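Local coordinates for lipoprotein (Colwellia psychrerythraea, PDB 3O0Y), which is of unknown function but belongs to the DUF885 family of the peptidase MA clan and may be related to zinc metallopeptidases, at residues S361-Y366 with V386-F391; T368-K373 with A440-H445. One frame throughout, in Å; residues are numbered along the deposited sequence.

Contact 1 (S361-Y366 with V386-F391); sequences SDINGY and VEVKSF
With CG2 of Ile363 turned opposite its own backbone N, and CG2 of Val388 set anti to its carbonyl carbon, beside the backbone N (chi1 177°), the branches of the two residues meet at an oblique angle. CG2 of Ile363 lies 3.7 Å from CG2 of Val388 and also reaches its CG1, at 4.1 Å. Asn364, its CG beside the backbone N (chi1 -75°), approaches Val388 from the opposing direction and sets OD1 3.6 Å from Val388 CG2. The helix 353-373 thus rests against strand 387-390, an outermost strand of the three-stranded mixed sheet. Glu387 and Lys389 pair with the parallel strand 416-419, whereas the N and O of Val388 lie on the outer edge of the strand, and two waters link them to the Asn364 amide. One water accepts from Val388 N at 2.8 Å and makes a weak bond to Asn364 OD1; another accepts from Asn364 ND2 at 3.0 Å and gives a weak bond to Val388 O. Replacing this valine by an alanine would remove both methyls and would probably leave a gap beside Ile363 CG2 and the Asn364 amide. Tyr417 of the neighbouring strand touches both Ile363 and Val388, while Leu360 and Ile367 of the helix also border the valine.

Contact 2 (T368-K373 with A440-H445); sequences TEVTAK and ANPGHH
The turn linking helix 432-439 to helix 444-452 packs here against the last turns of helix 353-373, with Val370 and Thr371 facing Asn441 and Pro442. Val370 points at the turn and places CG1 3.3 Å from Asn441 O, a close carbon-to-carbonyl approach. This follows from a chi1 of 69°, which sets CG1 between the backbone N and the carbonyl carbon. Its other methyl, CG2, reaches CD of Pro442 at 4.3 Å. The peptide bond before Pro442 is cis, giving the turn a sharp bend, and Gly443 follows as the N-cap of helix 444-452. The sequence around this turn, His438-Glu439-Ala440-Asn441-Pro442-Gly443-His444-His445, recalls the histidine-glutamate signatures of zinc peptidases in the peptidase MA clan, although with a longer spacing than HExxH. The rings of His438 and His444 meet with their planes at about 75°, and a role in metal binding is possible but not established. Thr371 crosses Asn441 at a slant, and its OG1 is 3.0 Å from the atom modelled as ND2; the orientation of that amide is uncertain. The firm polar partner of Thr371 OG1 is Ile367 O, one turn back in its own helix. Trp446 borders both Thr371 and Asn441, and the carbonyl oxygen of the proline, Pro442 O, accepts a hydrogen bond from Trp473 NE1, tying the turn to helix 467-483 as well.

Overall arrangement
Contacts 1 and 2 share helix 353-373 and lie with their centres about 11 Å apart, on the same side of the chain's centre. Successive turns of the helix face first strand 387-390 and then the turn at 440-445, and the Asn364 O to Thr368 OG1 hydrogen bond joins the two helical segments. The partner segments also touch each other: Val386 CG2 packs 4.3 Å from Ala440 CB, and Val386 N lies 3.4 Å from His445 NE2. That histidine is held by Tyr384 O and Tyr404 OH. Helix 432-439 adjoins both contacts, through Ile363 in one and Val370 in the other, and ends in the His438-Glu439 pair of the possible metal site.

Contact 1 (S361-Y366 with V386-F391)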
loop_
_atom_site.group_PDB
_atom_site.type_symbol
_atom_site.label_atom_id
_atom_site.label_comp_id
_atom_site.label_asym_id
_atom_site.label_seq_id
_atom_site.Cartn_x
_atom_site.Cartn_y
_atom_site.Cartn_z
ATOM N N SER A 361 -16.066 -8.594 -16.631
ATOM C CA SER A 361 -15.760 -9.727 -17.514
ATOM C C SER A 361 -14.474 -9.496 -18.247
ATOM O O SER A 361 -13.661 -10.422 -18.442
ATOM C CB SER A 361 -16.880 -9.994 -18.537
ATOM O OG SER A 361 -18.038 -10.294 -17.737
ATOM N N ASP A 362 -14.293 -8.275 -18.703
ATOM C CA ASP A 362 -13.020 -7.932 -19.369
ATOM C C ASP A 362 -11.812 -8.130 -18.464
ATOM O O ASP A 362 -10.781 -8.769 -18.874
ATOM C CB ASP A 362 -13.008 -6.481 -19.894
ATOM C CG ASP A 362 -13.909 -6.271 -21.148
ATOM O OD1 ASP A 362 -14.379 -7.274 -21.816
ATOM O OD2 ASP A 362 -14.115 -5.064 -21.491
ATOM N N ILE A 363 -11.896 -7.615 -17.239
ATOM C CA ILE A 363 -10.837 -7.846 -16.229
ATOM C C ILE A 363 -10.521 -9.305 -16.022
ATOM O O ILE A 363 -9.347 -9.723 -16.040
ATOM C CB ILE A 363 -11.212 -7.353 -14.825
ATOM C CG1 ILE A 363 -11.056 -5.910 -14.786
ATOM C CG2 ILE A 363 -10.180 -7.992 -13.760
ATOM C CD1 ILE A 363 -11.612 -5.362 -13.397
ATOM N N ASN A 364 -11.554 -10.101 -15.814
ATOM C CA ASN A 364 -11.359 -11.494 -15.582
ATOM C C ASN A 364 -10.694 -12.176 -16.799
ATOM O O ASN A 364 -9.818 -13.009 -16.637
ATOM C CB ASN A 364 -12.658 -12.194 -15.074
ATOM C CG ASN A 364 -12.949 -11.837 -13.570
ATOM O OD1 ASN A 364 -12.169 -12.221 -12.777
ATOM N ND2 ASN A 364 -13.875 -10.843 -13.248
ATOM N N GLY A 365 -11.081 -11.806 -18.007
ATOM C CA GLY A 365 -10.461 -12.296 -19.192
ATOM C C GLY A 365 -8.988 -11.892 -19.305
ATOM O O GLY A 365 -8.140 -12.704 -19.759
ATOM N N TYR A 366 -8.683 -10.664 -18.914
ATOM C CA TYR A 366 -7.298 -10.228 -18.966
ATOM C C TYR A 366 -6.424 -11.076 -18.045
ATOM O O TYR A 366 -5.259 -11.388 -18.399
ATOM C CB TYR A 366 -7.112 -8.749 -18.640
ATOM C CG TYR A 366 -7.805 -7.751 -19.540
ATOM C CD1 TYR A 366 -8.007 -8.009 -20.891
ATOM C CD2 TYR A 366 -8.282 -6.554 -19.018
ATOM C CE1 TYR A 366 -8.678 -7.091 -21.687
ATOM C CE2 TYR A 366 -8.932 -5.607 -19.810
ATOM C CZ TYR A 366 -9.136 -5.892 -21.159
ATOM O OH TYR A 366 -9.768 -4.988 -22.023
ATOM N N VAL A 386 -5.965 -15.303 -7.197
ATOM C CA VAL A 386 -6.542 -14.004 -6.989
ATOM C C VAL A 386 -8.032 -13.960 -7.340
ATOM O O VAL A 386 -8.505 -14.734 -8.179
ATOM C CB VAL A 386 -5.791 -12.955 -7.881
ATOM C CG1 VAL A 386 -6.084 -13.168 -9.388
ATOM C CG2 VAL A 386 -6.139 -11.530 -7.494
ATOM N N GLU A 387 -8.745 -13.090 -6.671
ATOM C CA GLU A 387 -10.148 -12.851 -6.958
ATOM C C GLU A 387 -10.368 -11.361 -7.211
ATOM O O GLU A 387 -9.661 -10.535 -6.670
ATOM C CB GLU A 387 -11.038 -13.304 -5.807
ATOM C CG GLU A 387 -10.933 -14.824 -5.623
ATOM C CD GLU A 387 -11.957 -15.425 -4.645
ATOM O OE1 GLU A 387 -12.897 -14.686 -4.168
ATOM O OE2 GLU A 387 -11.732 -16.634 -4.341
ATOM N N VAL A 388 -11.360 -11.050 -8.035
ATOM C CA VAL A 388 -11.688 -9.650 -8.355
ATOM C C VAL A 388 -12.987 -9.242 -7.643
ATOM O O VAL A 388 -14.010 -9.994 -7.768
ATOM C CB VAL A 388 -11.858 -9.478 -9.857
ATOM C CG1 VAL A 388 -12.289 -8.012 -10.212
ATOM C CG2 VAL A 388 -10.549 -9.861 -10.614
ATOM N N LYS A 389 -13.013 -8.083 -6.959
ATOM C CA LYS A 389 -14.184 -7.518 -6.297
ATOM C C LYS A 389 -14.289 -6.020 -6.587
ATOM O O LYS A 389 -13.289 -5.366 -6.749
ATOM C CB LYS A 389 -14.114 -7.651 -4.785
ATOM C CG LYS A 389 -14.237 -9.097 -4.282
ATOM C CD LYS A 389 -14.265 -9.190 -2.702
ATOM C CE LYS A 389 -15.599 -8.769 -2.068
ATOM N NZ LYS A 389 -15.769 -9.030 -0.512
ATOM N N SER A 390 -15.526 -5.513 -6.643
ATOM C CA SER A 390 -15.729 -4.083 -6.774
ATOM C C SER A 390 -15.715 -3.499 -5.377
ATOM O O SER A 390 -16.203 -4.140 -4.432
ATOM C CB SER A 390 -17.021 -3.756 -7.549
ATOM O OG SER A 390 -18.131 -4.389 -6.952
ATOM N N PHE A 391 -15.236 -2.276 -5.205
ATOM C CA PHE A 391 -15.415 -1.604 -3.949
ATOM C C PHE A 391 -16.911 -1.438 -3.686
ATOM O O PHE A 391 -17.684 -1.154 -4.587
ATOM C CB PHE A 391 -14.773 -0.228 -3.930
ATOM C CG PHE A 391 -13.297 -0.234 -3.845
ATOM C CD1 PHE A 391 -12.661 -0.504 -2.653
ATOM C CD2 PHE A 391 -12.515 0.085 -4.913
ATOM C CE1 PHE A 391 -11.287 -0.428 -2.541
ATOM C CE2 PHE A 391 -11.124 0.110 -4.814
ATOM C CZ PHE A 391 -10.509 -0.144 -3.640
HETATM O O HOH W 1 -12.646 -13.077 -9.514
HETATM O O HOH W 2 -15.451 -10.442 -10.773
#

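Contact 2 (T368-K373 with A440-H445)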
loop_
_atom_site.group_PDB
_atom_site.type_symbol
_atom_site.label_atom_id
_atom_site.label_comp_id
_atom_site.label_asym_id
_atom_site.label_seq_id
_atom_site.Cartn_x
_atom_site.Cartn_y
_atom_site.Cartn_z
ATOM N N THR A 368 -6.946 -14.161 -16.918
ATOM C CA THR A 368 -6.830 -15.508 -17.414
ATOM C C THR A 368 -5.796 -15.602 -18.538
ATOM O O THR A 368 -4.972 -16.562 -18.578
ATOM C CB THR A 368 -8.233 -16.026 -17.892
ATOM O OG1 THR A 368 -9.105 -15.973 -16.763
ATOM C CG2 THR A 368 -8.148 -17.431 -18.487
ATOM N N GLU A 369 -5.907 -14.685 -19.497
ATOM C CA GLU A 369 -5.024 -14.692 -20.638
ATOM C C GLU A 369 -3.562 -14.483 -20.221
ATOM O O GLU A 369 -2.698 -15.196 -20.661
ATOM C CB GLU A 369 -5.466 -13.643 -21.645
ATOM C CG GLU A 369 -4.525 -13.462 -22.828
ATOM C CD GLU A 369 -4.955 -12.203 -23.671
ATOM O OE1 GLU A 369 -5.250 -11.071 -23.102
ATOM O OE2 GLU A 369 -5.082 -12.400 -24.894
ATOM N N VAL A 370 -3.269 -13.452 -19.440
ATOM C CA VAL A 370 -1.872 -13.145 -19.120
ATOM C C VAL A 370 -1.259 -14.258 -18.273
ATOM O O VAL A 370 -0.107 -14.553 -18.402
ATOM C CB VAL A 370 -1.695 -11.764 -18.462
ATOM C CG1 VAL A 370 -2.300 -11.683 -16.976
ATOM C CG2 VAL A 370 -0.193 -11.360 -18.530
ATOM N N THR A 371 -2.043 -14.860 -17.378
ATOM C CA THR A 371 -1.494 -15.849 -16.463
ATOM C C THR A 371 -1.066 -17.066 -17.225
ATOM O O THR A 371 -0.006 -17.632 -16.968
ATOM C CB THR A 371 -2.556 -16.227 -15.405
ATOM O OG1 THR A 371 -2.934 -15.055 -14.695
ATOM C CG2 THR A 371 -2.020 -17.298 -14.401
ATOM N N ALA A 372 -1.819 -17.369 -18.277
ATOM C CA ALA A 372 -1.462 -18.469 -19.179
ATOM C C ALA A 372 -0.265 -18.146 -20.041
ATOM O O ALA A 372 0.664 -18.955 -20.181
ATOM C CB ALA A 372 -2.663 -18.807 -20.089
ATOM N N LYS A 373 -0.287 -16.996 -20.668
ATOM C CA LYS A 373 0.724 -16.624 -21.617
ATOM C C LYS A 373 2.046 -16.294 -20.946
ATOM O O LYS A 373 3.087 -16.415 -21.580
ATOM C CB LYS A 373 0.255 -15.420 -22.439
ATOM C CG LYS A 373 -0.850 -15.788 -23.428
ATOM C CD LYS A 373 -0.224 -16.300 -24.747
ATOM C CE LYS A 373 -1.011 -17.465 -25.365
ATOM N NZ LYS A 373 -0.102 -18.419 -26.135
ATOM N N ALA A 440 -2.979 -7.533 -10.221
ATOM C CA ALA A 440 -3.082 -8.985 -10.171
ATOM C C ALA A 440 -1.825 -9.643 -10.681
ATOM O O ALA A 440 -0.842 -9.665 -9.918
ATOM C CB ALA A 440 -4.381 -9.469 -10.798
ATOM N N ASN A 441 -1.828 -10.285 -11.847
ATOM C CA ASN A 441 -0.717 -10.955 -12.412
ATOM C C ASN A 441 -0.200 -10.252 -13.690
ATOM O O ASN A 441 -1.008 -9.865 -14.534
ATOM C CB ASN A 441 -1.134 -12.348 -12.823
ATOM C CG ASN A 441 -1.608 -13.182 -11.596
ATOM O OD1 ASN A 441 -1.187 -12.898 -10.433
ATOM N ND2 ASN A 441 -2.390 -14.197 -11.853
ATOM N N PRO A 442 1.107 -10.111 -13.809
ATOM C CA PRO A 442 2.248 -10.562 -13.009
ATOM C C PRO A 442 2.670 -9.566 -11.918
ATOM O O PRO A 442 3.736 -9.790 -11.310
ATOM C CB PRO A 442 3.381 -10.620 -14.058
ATOM C CG PRO A 442 2.899 -9.877 -15.169
ATOM C CD PRO A 442 1.532 -9.463 -15.070
ATOM N N GLY A 443 1.780 -8.656 -11.550
ATOM C CA GLY A 443 2.080 -7.645 -10.527
ATOM C C GLY A 443 1.895 -8.028 -9.049
ATOM O O GLY A 443 2.421 -9.034 -8.597
ATOM N N HIS A 444 1.094 -7.275 -8.328
ATOM C CA HIS A 444 1.039 -7.441 -6.892
ATOM C C HIS A 444 0.663 -8.830 -6.435
ATOM O O HIS A 444 1.326 -9.346 -5.535
ATOM C CB HIS A 444 0.073 -6.476 -6.252
ATOM C CG HIS A 444 0.542 -5.051 -6.157
ATOM N ND1 HIS A 444 1.854 -4.699 -5.859
ATOM C CD2 HIS A 444 -0.147 -3.894 -6.288
ATOM C CE1 HIS A 444 1.921 -3.371 -5.777
ATOM N NE2 HIS A 444 0.730 -2.861 -6.035
ATOM N N HIS A 445 -0.378 -9.438 -6.981
ATOM C CA HIS A 445 -0.808 -10.753 -6.501
ATOM C C HIS A 445 0.292 -11.801 -6.716
ATOM O O HIS A 445 0.678 -12.559 -5.804
ATOM C CB HIS A 445 -2.117 -11.209 -7.154
ATOM C CG HIS A 445 -2.486 -12.603 -6.727
ATOM N ND1 HIS A 445 -2.924 -12.856 -5.442
ATOM C CD2 HIS A 445 -2.299 -13.817 -7.319
ATOM C CE1 HIS A 445 -3.075 -14.176 -5.292
ATOM N NE2 HIS A 445 -2.680 -14.792 -6.408
#